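Local coordinates for malonyl CoA-acyl carrier protein transacylase (Staphylococcus aureus, PDB 3IM9) that transfers the malonyl group from coenzyme A to holo-acyl carrier protein, supplying malonyl-ACP for bacterial fatty acid biosynthesis, at residues A[77-82]-A[103-108]; A[99-104]-A[116-121]; A[135-140]-A[163-168]; A[170-175]-A[288-293]. One frame throughout, in Å; residues are numbered along the deposited sequence.

Interaction 1. Residues A[77-82]-A[103-108]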
# COMPACT_ATOMS: atom_id res chain seq x y z
N HIS A 77 12.64 -0.54 -1.03
CA HIS A 77 12.79 -0.77 -2.47
C HIS A 77 12.18 0.40 -3.25
O HIS A 77 12.83 0.98 -4.13
CB HIS A 77 12.05 -2.06 -2.81
CG HIS A 77 12.29 -2.55 -4.23
ND1 HIS A 77 13.16 -1.99 -5.16
CD2 HIS A 77 11.72 -3.62 -4.79
CE1 HIS A 77 13.12 -2.75 -6.26
NE2 HIS A 77 12.22 -3.73 -6.05
N SER A 78 10.96 0.82 -2.92
CA SER A 78 10.33 1.91 -3.62
C SER A 78 11.11 3.22 -3.45
O SER A 78 11.26 3.99 -4.41
CB SER A 78 8.88 2.12 -3.14
OG SER A 78 8.04 1.06 -3.66
N SER A 79 11.61 3.45 -2.22
CA SER A 79 12.34 4.73 -1.99
C SER A 79 13.68 4.69 -2.71
O SER A 79 14.20 5.77 -3.09
CB SER A 79 12.55 4.91 -0.49
OG SER A 79 11.26 5.13 0.17
N ALA A 80 14.31 3.54 -2.81
CA ALA A 80 15.63 3.44 -3.47
C ALA A 80 15.45 3.71 -4.95
O ALA A 80 16.23 4.45 -5.56
CB ALA A 80 16.23 2.02 -3.26
N LEU A 81 14.40 3.15 -5.54
CA LEU A 81 14.07 3.45 -6.94
C LEU A 81 13.79 4.91 -7.10
O LEU A 81 14.24 5.55 -8.09
CB LEU A 81 12.90 2.63 -7.49
CG LEU A 81 13.12 1.15 -7.62
CD1 LEU A 81 11.81 0.41 -7.83
CD2 LEU A 81 14.01 0.82 -8.81
N LEU A 82 12.95 5.46 -6.24
CA LEU A 82 12.58 6.87 -6.31
C LEU A 82 13.84 7.76 -6.27
O LEU A 82 13.90 8.69 -7.07
CB LEU A 82 11.55 7.15 -5.16
CG LEU A 82 11.00 8.58 -5.19
CD1 LEU A 82 10.06 8.68 -6.33
CD2 LEU A 82 10.28 8.68 -3.92
N SER A 103 4.55 7.10 -0.42
CA SER A 103 4.04 8.43 -0.91
C SER A 103 4.51 9.52 0.06
O SER A 103 4.82 10.66 -0.42
CB SER A 103 2.50 8.36 -0.99
OG SER A 103 2.06 7.62 -2.08
N LEU A 104 4.50 9.26 1.37
CA LEU A 104 4.88 10.29 2.41
C LEU A 104 6.33 10.60 2.24
O LEU A 104 6.75 11.80 2.37
CB LEU A 104 4.61 9.82 3.85
CG LEU A 104 3.14 9.48 4.11
CD1 LEU A 104 2.94 9.31 5.66
CD2 LEU A 104 2.14 10.55 3.59
N VAL A 105 7.18 9.61 1.94
CA VAL A 105 8.61 9.92 1.70
C VAL A 105 8.70 10.71 0.39
O VAL A 105 9.47 11.72 0.33
CB VAL A 105 9.38 8.57 1.59
CG1 VAL A 105 10.84 8.76 1.08
CG2 VAL A 105 9.41 7.89 2.96
N ALA A 106 7.98 10.33 -0.66
CA ALA A 106 8.06 10.97 -1.99
C ALA A 106 7.68 12.49 -1.86
O ALA A 106 8.33 13.37 -2.51
CB ALA A 106 7.13 10.28 -3.01
N ALA A 107 6.69 12.77 -1.01
CA ALA A 107 6.11 14.15 -0.88
C ALA A 107 6.81 14.87 0.27
O ALA A 107 6.38 15.99 0.60
CB ALA A 107 4.61 14.01 -0.58
N ASP A 108 7.86 14.32 0.86
CA ASP A 108 8.61 14.97 1.93
C ASP A 108 7.81 15.26 3.18
O ASP A 108 8.21 16.08 4.04
CB ASP A 108 9.22 16.29 1.37
CG ASP A 108 10.49 16.01 0.55
OD1 ASP A 108 11.04 14.84 0.67
OD2 ASP A 108 10.91 16.89 -0.27

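Interaction 2. Residues A[99-104]-A[116-121]. With CA (calcium ion), chain B.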
# COMPACT_ATOMS: atom_id res chain seq x y z
N GLY A 99 2.14 1.21 1.06
CA GLY A 99 2.57 2.11 -0.01
C GLY A 99 2.32 3.59 0.27
O GLY A 99 3.00 4.43 -0.31
N GLU A 100 1.32 3.89 1.13
CA GLU A 100 1.06 5.30 1.42
C GLU A 100 2.29 5.90 2.09
O GLU A 100 2.51 7.11 1.94
CB GLU A 100 -0.19 5.39 2.32
CG GLU A 100 -0.70 6.88 2.52
CD GLU A 100 -2.16 6.92 2.79
OE1 GLU A 100 -2.92 6.19 2.11
OE2 GLU A 100 -2.55 7.72 3.67
N TYR A 101 3.05 5.11 2.85
CA TYR A 101 4.31 5.63 3.48
C TYR A 101 5.33 5.96 2.42
O TYR A 101 6.11 6.92 2.60
CB TYR A 101 4.79 4.68 4.55
CG TYR A 101 3.87 4.69 5.72
CD1 TYR A 101 2.77 3.80 5.82
CD2 TYR A 101 4.09 5.59 6.78
CE1 TYR A 101 1.87 3.82 6.91
CE2 TYR A 101 3.20 5.65 7.86
CZ TYR A 101 2.12 4.78 7.91
OH TYR A 101 1.27 4.88 9.00
N SER A 102 5.43 5.20 1.35
CA SER A 102 6.31 5.56 0.28
C SER A 102 5.85 6.89 -0.33
O SER A 102 6.70 7.70 -0.71
CB SER A 102 6.26 4.45 -0.77
OG SER A 102 6.77 3.24 -0.17
N SER A 103 4.55 7.10 -0.42
CA SER A 103 4.04 8.43 -0.91
C SER A 103 4.51 9.52 0.06
O SER A 103 4.82 10.66 -0.42
CB SER A 103 2.50 8.36 -0.99
OG SER A 103 2.06 7.62 -2.08
N LEU A 104 4.50 9.26 1.37
CA LEU A 104 4.88 10.29 2.41
C LEU A 104 6.33 10.60 2.24
O LEU A 104 6.75 11.80 2.37
CB LEU A 104 4.61 9.82 3.85
CG LEU A 104 3.14 9.48 4.11
CD1 LEU A 104 2.94 9.31 5.66
CD2 LEU A 104 2.14 10.55 3.59
N VAL A 116 11.10 4.57 7.61
CA VAL A 116 11.46 3.12 7.66
C VAL A 116 11.29 2.59 9.11
O VAL A 116 10.85 1.48 9.36
CB VAL A 116 12.87 2.81 7.04
CG1 VAL A 116 14.02 3.14 8.03
CG2 VAL A 116 12.91 1.33 6.64
N LYS A 117 11.56 3.50 10.08
CA LYS A 117 11.34 3.12 11.49
C LYS A 117 9.85 3.05 11.77
O LYS A 117 9.40 2.07 12.45
CB LYS A 117 12.00 4.17 12.45
CG LYS A 117 13.54 4.28 12.27
CD LYS A 117 14.10 5.53 12.90
CE LYS A 117 15.60 5.49 12.82
NZ LYS A 117 16.16 6.88 13.29
N ILE A 118 9.11 4.01 11.22
CA ILE A 118 7.67 4.02 11.46
C ILE A 118 6.99 2.72 10.88
O ILE A 118 6.15 2.09 11.55
CB ILE A 118 7.02 5.27 10.82
CG1 ILE A 118 7.41 6.40 11.81
CG2 ILE A 118 5.48 5.12 10.75
CD1 ILE A 118 7.16 7.75 11.18
N VAL A 119 7.39 2.33 9.65
CA VAL A 119 6.68 1.18 9.08
C VAL A 119 7.20 -0.11 9.67
O VAL A 119 6.43 -1.13 9.74
CB VAL A 119 6.77 1.13 7.53
CG1 VAL A 119 6.13 2.38 6.94
CG2 VAL A 119 8.18 0.85 6.96
N ARG A 120 8.46 -0.18 10.18
CA ARG A 120 8.84 -1.33 10.93
C ARG A 120 7.95 -1.47 12.18
O ARG A 120 7.49 -2.60 12.47
CB ARG A 120 10.37 -1.20 11.31
CG ARG A 120 10.86 -2.22 12.37
CD ARG A 120 10.79 -3.61 11.80
NE ARG A 120 11.65 -4.51 12.63
CZ ARG A 120 11.74 -5.80 12.43
NH1 ARG A 120 11.03 -6.39 11.44
NH2 ARG A 120 12.58 -6.57 13.20
N LYS A 121 7.72 -0.37 12.95
CA LYS A 121 6.84 -0.50 14.08
C LYS A 121 5.39 -0.84 13.64
O LYS A 121 4.80 -1.67 14.29
CB LYS A 121 6.82 0.88 14.84
CG LYS A 121 5.95 0.87 16.14
CD LYS A 121 6.45 -0.03 17.21
CE LYS A 121 7.62 0.59 17.92
NZ LYS A 121 7.94 -0.13 19.25
CA CA B . -1.00 3.46 8.85

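Interaction 3. Residues A[135-140]-A[163-168]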
# COMPACT_ATOMS: atom_id res chain seq x y z
N GLY A 135 -7.89 -13.57 13.64
CA GLY A 135 -8.38 -12.69 12.53
C GLY A 135 -7.66 -13.02 11.26
O GLY A 135 -6.50 -13.53 11.25
N SER A 136 -8.35 -12.76 10.17
CA SER A 136 -7.72 -13.06 8.88
C SER A 136 -8.32 -12.18 7.78
O SER A 136 -9.09 -11.25 8.06
CB SER A 136 -7.99 -14.55 8.60
OG SER A 136 -7.20 -14.98 7.48
N MET A 137 -7.95 -12.48 6.52
CA MET A 137 -8.43 -11.68 5.32
C MET A 137 -8.65 -12.66 4.22
O MET A 137 -8.02 -13.73 4.16
CB MET A 137 -7.43 -10.60 4.89
CG MET A 137 -7.09 -9.59 6.05
SD MET A 137 -5.88 -8.44 5.45
CE MET A 137 -6.94 -7.24 4.66
N ALA A 138 -9.55 -12.26 3.27
CA ALA A 138 -9.71 -13.08 2.08
C ALA A 138 -10.05 -12.19 0.91
O ALA A 138 -10.78 -11.22 1.04
CB ALA A 138 -10.89 -14.09 2.28
N ALA A 139 -9.55 -12.58 -0.27
CA ALA A 139 -9.92 -11.81 -1.48
C ALA A 139 -11.20 -12.40 -2.08
O ALA A 139 -11.25 -13.57 -2.40
CB ALA A 139 -8.75 -11.91 -2.48
N VAL A 140 -12.18 -11.52 -2.25
CA VAL A 140 -13.45 -11.96 -2.92
C VAL A 140 -13.34 -11.47 -4.38
O VAL A 140 -13.21 -10.23 -4.61
CB VAL A 140 -14.65 -11.37 -2.22
CG1 VAL A 140 -15.92 -11.82 -2.97
CG2 VAL A 140 -14.68 -11.73 -0.72
N GLU A 163 -15.58 -7.36 7.22
CA GLU A 163 -15.85 -6.05 6.60
C GLU A 163 -15.03 -5.95 5.32
O GLU A 163 -13.91 -6.47 5.25
CB GLU A 163 -15.30 -4.93 7.52
CG GLU A 163 -16.05 -4.78 8.81
CD GLU A 163 -15.29 -3.99 9.87
OE1 GLU A 163 -15.88 -3.73 10.94
OE2 GLU A 163 -14.16 -3.58 9.69
N PRO A 164 -15.48 -5.16 4.34
CA PRO A 164 -14.61 -4.85 3.17
C PRO A 164 -13.43 -4.09 3.72
O PRO A 164 -13.57 -3.16 4.59
CB PRO A 164 -15.52 -3.93 2.30
CG PRO A 164 -16.98 -4.44 2.60
CD PRO A 164 -16.87 -4.63 4.16
N ALA A 165 -12.25 -4.49 3.26
CA ALA A 165 -10.99 -3.95 3.74
C ALA A 165 -10.20 -3.27 2.63
O ALA A 165 -9.85 -2.10 2.75
CB ALA A 165 -10.16 -5.05 4.38
N ASN A 166 -9.91 -3.99 1.55
CA ASN A 166 -9.13 -3.38 0.50
C ASN A 166 -10.05 -3.36 -0.71
O ASN A 166 -10.44 -4.39 -1.25
CB ASN A 166 -7.81 -4.16 0.15
CG ASN A 166 -6.83 -4.34 1.25
OD1 ASN A 166 -5.93 -5.24 1.11
ND2 ASN A 166 -6.82 -3.56 2.24
N ILE A 167 -10.45 -2.17 -1.13
CA ILE A 167 -11.37 -1.96 -2.24
C ILE A 167 -10.50 -1.67 -3.48
O ILE A 167 -10.08 -0.56 -3.68
CB ILE A 167 -12.30 -0.75 -1.95
CG1 ILE A 167 -12.99 -0.87 -0.56
CG2 ILE A 167 -13.34 -0.70 -3.03
CD1 ILE A 167 -13.72 -2.09 -0.25
N ASN A 168 -10.14 -2.72 -4.17
CA ASN A 168 -9.01 -2.69 -5.13
C ASN A 168 -9.38 -2.35 -6.55
O ASN A 168 -8.74 -1.48 -7.13
CB ASN A 168 -8.21 -4.01 -5.05
CG ASN A 168 -7.47 -4.14 -3.72
OD1 ASN A 168 -7.32 -3.17 -2.98
ND2 ASN A 168 -6.93 -5.34 -3.47

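Interaction 4. Residues A[170-175]-A[288-293]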
# COMPACT_ATOMS: atom_id res chain seq x y z
N PRO A 170 -12.87 -3.17 -9.68
CA PRO A 170 -14.09 -3.95 -9.93
C PRO A 170 -13.79 -5.40 -9.97
O PRO A 170 -12.86 -5.86 -10.72
CB PRO A 170 -14.50 -3.46 -11.34
CG PRO A 170 -14.05 -2.05 -11.36
CD PRO A 170 -12.62 -2.14 -10.73
N GLY A 171 -14.50 -6.18 -9.11
CA GLY A 171 -14.28 -7.64 -9.04
C GLY A 171 -13.17 -8.09 -8.12
O GLY A 171 -12.82 -9.22 -8.13
N GLN A 172 -12.53 -7.13 -7.39
CA GLN A 172 -11.52 -7.60 -6.43
C GLN A 172 -11.68 -6.77 -5.15
O GLN A 172 -11.28 -5.60 -5.07
CB GLN A 172 -10.12 -7.44 -6.98
CG GLN A 172 -9.06 -7.97 -5.93
CD GLN A 172 -7.65 -7.76 -6.42
OE1 GLN A 172 -7.28 -8.20 -7.57
NE2 GLN A 172 -6.85 -7.20 -5.60
N ILE A 173 -12.29 -7.38 -4.10
CA ILE A 173 -12.54 -6.74 -2.80
C ILE A 173 -11.98 -7.68 -1.77
O ILE A 173 -12.43 -8.81 -1.68
CB ILE A 173 -14.07 -6.50 -2.53
CG1 ILE A 173 -14.74 -5.65 -3.68
CG2 ILE A 173 -14.24 -5.83 -1.16
CD1 ILE A 173 -14.10 -4.36 -3.99
N VAL A 174 -10.98 -7.20 -0.99
CA VAL A 174 -10.50 -8.03 0.11
C VAL A 174 -11.30 -7.69 1.31
O VAL A 174 -11.51 -6.53 1.59
CB VAL A 174 -8.98 -7.71 0.35
CG1 VAL A 174 -8.44 -8.66 1.46
CG2 VAL A 174 -8.13 -7.93 -0.90
N VAL A 175 -11.75 -8.75 2.01
CA VAL A 175 -12.52 -8.57 3.23
C VAL A 175 -11.64 -9.01 4.44
O VAL A 175 -10.63 -9.72 4.27
CB VAL A 175 -13.81 -9.35 3.25
CG1 VAL A 175 -14.71 -8.84 2.03
CG2 VAL A 175 -13.58 -10.86 3.10
N SER A 288 -0.73 -1.25 -11.24
CA SER A 288 -1.00 -0.97 -12.65
C SER A 288 -2.10 -1.87 -13.12
O SER A 288 -3.04 -1.43 -13.83
CB SER A 288 0.28 -1.16 -13.51
OG SER A 288 1.36 -0.32 -13.09
N GLY A 289 -2.11 -3.14 -12.63
CA GLY A 289 -3.21 -4.06 -13.01
C GLY A 289 -4.54 -3.63 -12.48
O GLY A 289 -5.54 -3.80 -13.14
N LEU A 290 -4.57 -3.11 -11.25
CA LEU A 290 -5.82 -2.69 -10.66
C LEU A 290 -6.28 -1.45 -11.43
O LEU A 290 -7.48 -1.33 -11.67
CB LEU A 290 -5.63 -2.29 -9.18
CG LEU A 290 -5.17 -3.50 -8.28
CD1 LEU A 290 -5.04 -2.94 -6.84
CD2 LEU A 290 -6.20 -4.66 -8.29
N ILE A 291 -5.39 -0.51 -11.71
CA ILE A 291 -5.85 0.72 -12.41
C ILE A 291 -6.39 0.39 -13.80
O ILE A 291 -7.40 0.99 -14.20
CB ILE A 291 -4.79 1.76 -12.43
CG1 ILE A 291 -4.54 2.22 -10.99
CG2 ILE A 291 -5.22 2.98 -13.30
CD1 ILE A 291 -3.35 3.16 -10.81
N LYS A 292 -5.76 -0.55 -14.49
CA LYS A 292 -6.25 -0.96 -15.81
C LYS A 292 -7.70 -1.43 -15.74
O LYS A 292 -8.47 -1.17 -16.68
CB LYS A 292 -5.32 -2.06 -16.38
CG LYS A 292 -5.75 -2.61 -17.78
CD LYS A 292 -5.88 -1.58 -18.86
CE LYS A 292 -4.48 -0.96 -19.22
NZ LYS A 292 -4.64 0.13 -20.24
N LYS A 293 -8.11 -2.09 -14.67
CA LYS A 293 -9.48 -2.56 -14.52
C LYS A 293 -10.41 -1.45 -14.12
O LYS A 293 -11.61 -1.55 -14.28
CB LYS A 293 -9.55 -3.71 -13.48
CG LYS A 293 -8.93 -5.02 -14.05
CD LYS A 293 -8.64 -6.16 -12.98
CE LYS A 293 -7.47 -7.17 -13.39
NZ LYS A 293 -6.65 -7.74 -12.24

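Interaction 1. Residues A[77-82]-A[103-108]
Leu82, near the end of helix 67-84, reaches across to Ala106 on the last turn of helix 99-106. At the root of the side chain, CB points toward the other helix but remains 5.8 Å from CB of Ala106. CG continues in that direction, because it lies anti to the backbone N (chi1 -176°), and closes the gap to 4.8 Å from the same alanine CB. At the tip the two methyls part company: CD1 is turned aside, while CD2 settles on Ala106, 3.6 Å from its CB and 3.7 Å from its CA. Leu82 also leans on Leu88, in the loop that follows its helix. Both helices lie against strand 11-16 of the parallel sheet in the large subdomain of the acyltransferase fold, where Ala106 also touches Ile14 and Phe16. A methyl side chain suits this position, since it must fit between a sheet strand and the tip of a leucine. One turn back along helix 67-84, Ser79 faces Val105, with OG 3.8 Å from CG1 of the valine. The CA atoms of Ser79 and Val105 are 7.4 Å apart, a close helix approach that a side chain as small as serine permits. This hydroxyl spends its polarity within its own helix: with OG beside the backbone N (chi1 -68°), it hydrogen-bonds to the carbonyl O of Leu75.

Interaction 2. Residues A[99-104]-A[116-121]
Tyr101 lays a face of its ring against Val119, joining helix 99-106 to helix 112-128 through a CH-pi contact. Val119 CG1 sits over that face, 3.9 Å from the ring centroid and 30° off the ring normal. It is displaced toward the root of the side chain, so that its closest atom is CG of Tyr101 at 3.5 Å. The two side chains run past each other in opposite directions, and a beta-branched valine presents a methyl to the ring without needing a long reach. Plain apolar packing adds Ile118, whose CG2 approaches CE2 of Tyr101 obliquely at 3.7 Å. Phe218 of helix 215-222 touches both Tyr101 and Ile118 and extends the hydrophobic surround. The third kind of interaction is metal coordination. A calcium ion lies in the plane of the ring, beyond its edge, and binds the phenol OH at 2.7 Å; Met253 O and Gln256 OE1 bind it too. The GxSxG sequence at Gly95 to Gly99 fits a nucleophile elbow, with the side chain of Ser97, active by similarity, about 7 Å from that of Tyr101. Tyrosine serves both needs here, with a ring for the valine and an oxygen for the metal. Val119 and Ile118 probably limit how the ring turns about CB-CG, while OH, on that axis, is placed by chi1 (-70°, CG beside the backbone N). The cation probably draws electron density from the phenol oxygen.

Interaction 3. Residues A[135-140]-A[163-168]
Met137 and Asn166 cross at about a right angle, with the methionine's terminal methyl CE set between CB of Ala165 and the asparagine amide. The thioether chain leaves its strand with CG beside the backbone N (chi1 -57°), runs straight at the next bond and bends at the last, where chi3 of 86° turns CE toward segment 163-168. There CE rests 3.9 Å from CB of Ala165 and 4.2 Å from OD1 of Asn166. The first is an apolar methyl-to-methyl contact, the second a loose one with a polar oxygen. Strands 135-141 and 162-169 are not neighbours in their sheet: strand 172-176 runs antiparallel between them, so the methionine has to bridge over it, touching Val174 and Ser176 on the way. A long, unbranched, flexible side chain suits that span, and alanine at the far side keeps the landing place low. Ala165 and Asn166 together face Val174 in a classic beta bulge, which helps explain how two consecutive residues can both point toward Met137. Strands 135-141, 162-169, 172-176 and 196-199, with helices 145-155 and 179-188, form the small ferredoxin-like subdomain of the enzyme. Asn166 also touches His96, next to the presumed nucleophile Ser97, and His207, an active-site residue by similarity. The chemistry implies an amide of mixed surroundings: the methionine methyl gives one flank an apolar neighbour and offers OD1 no hydrogen-bond donor, while the two histidines touch the same residue.

Interaction 4. Residues A[170-175]-A[288-293]
Pro170 packs against Lys293 where the small ferredoxin-like subdomain meets the large subdomain of the acyltransferase fold. The proline belongs to the tight hairpin turn between strands 162-169 and 172-176, and the lysine lies near the end of helix 286-294. The first kind of contact joins a side chain to backbone: Pro170 CD lies 3.7 Å from the carbonyl O of Lys293, with CG almost as near. CD, bonded to the ring nitrogen, is slightly polarised and so is a tolerable neighbour for a carbonyl oxygen, and the rigid ring suits a turn. Gly171 follows with phi 86° and psi 4°, backbone angles that glycine, lacking a side chain, adopts readily. Lysine suits this exposed site because its aliphatic root can pack on the proline ring, loosely, with CB 4.4 Å from Pro170 CD; its side chain also touches Cys169. The second kind sets a flat polar group against a methyl. Gln172, its chain extended with CG anti to the backbone N (chi1 -180°), carries its amide across the gap to Leu290, and the two side chains cross at about a right angle. Leucine suits the helix side because Cys169 and Phe263 also pack on it. A sulfate ion, probably from the crystallisation liquor, lies about 4 Å from the Leu290 side chain. One branch of that leucine makes the touch: CD2 lies 3.9 Å from CD, the amide carbon of Gln172.

How the interactions relate
Interactions 1 and 2 form one cluster, with centres 9 Å apart and helix 99-106 in common; they share Ser103 and Leu104, and Ser78 CB packs 3.8 Å from Ser102 OG. Interactions 3 and 4 form another, with centres 12 Å apart, joined through the mixed sheet in which strand 172-176 lies between strands 135-141 and 162-169. Interaction 2 begins on the segment where interaction 1 ends; 3 and 4 follow in series, and 4 spans a long way to helix 286-294. Centres of interactions 1 and 3 are 26 Å apart, on opposite sides of the chain's centre. The first pair packs the large subdomain, interaction 3 the small one, and interaction 4 connects the two, with Ser97 and His207, catalytic by similarity, near interactions 2 and 3.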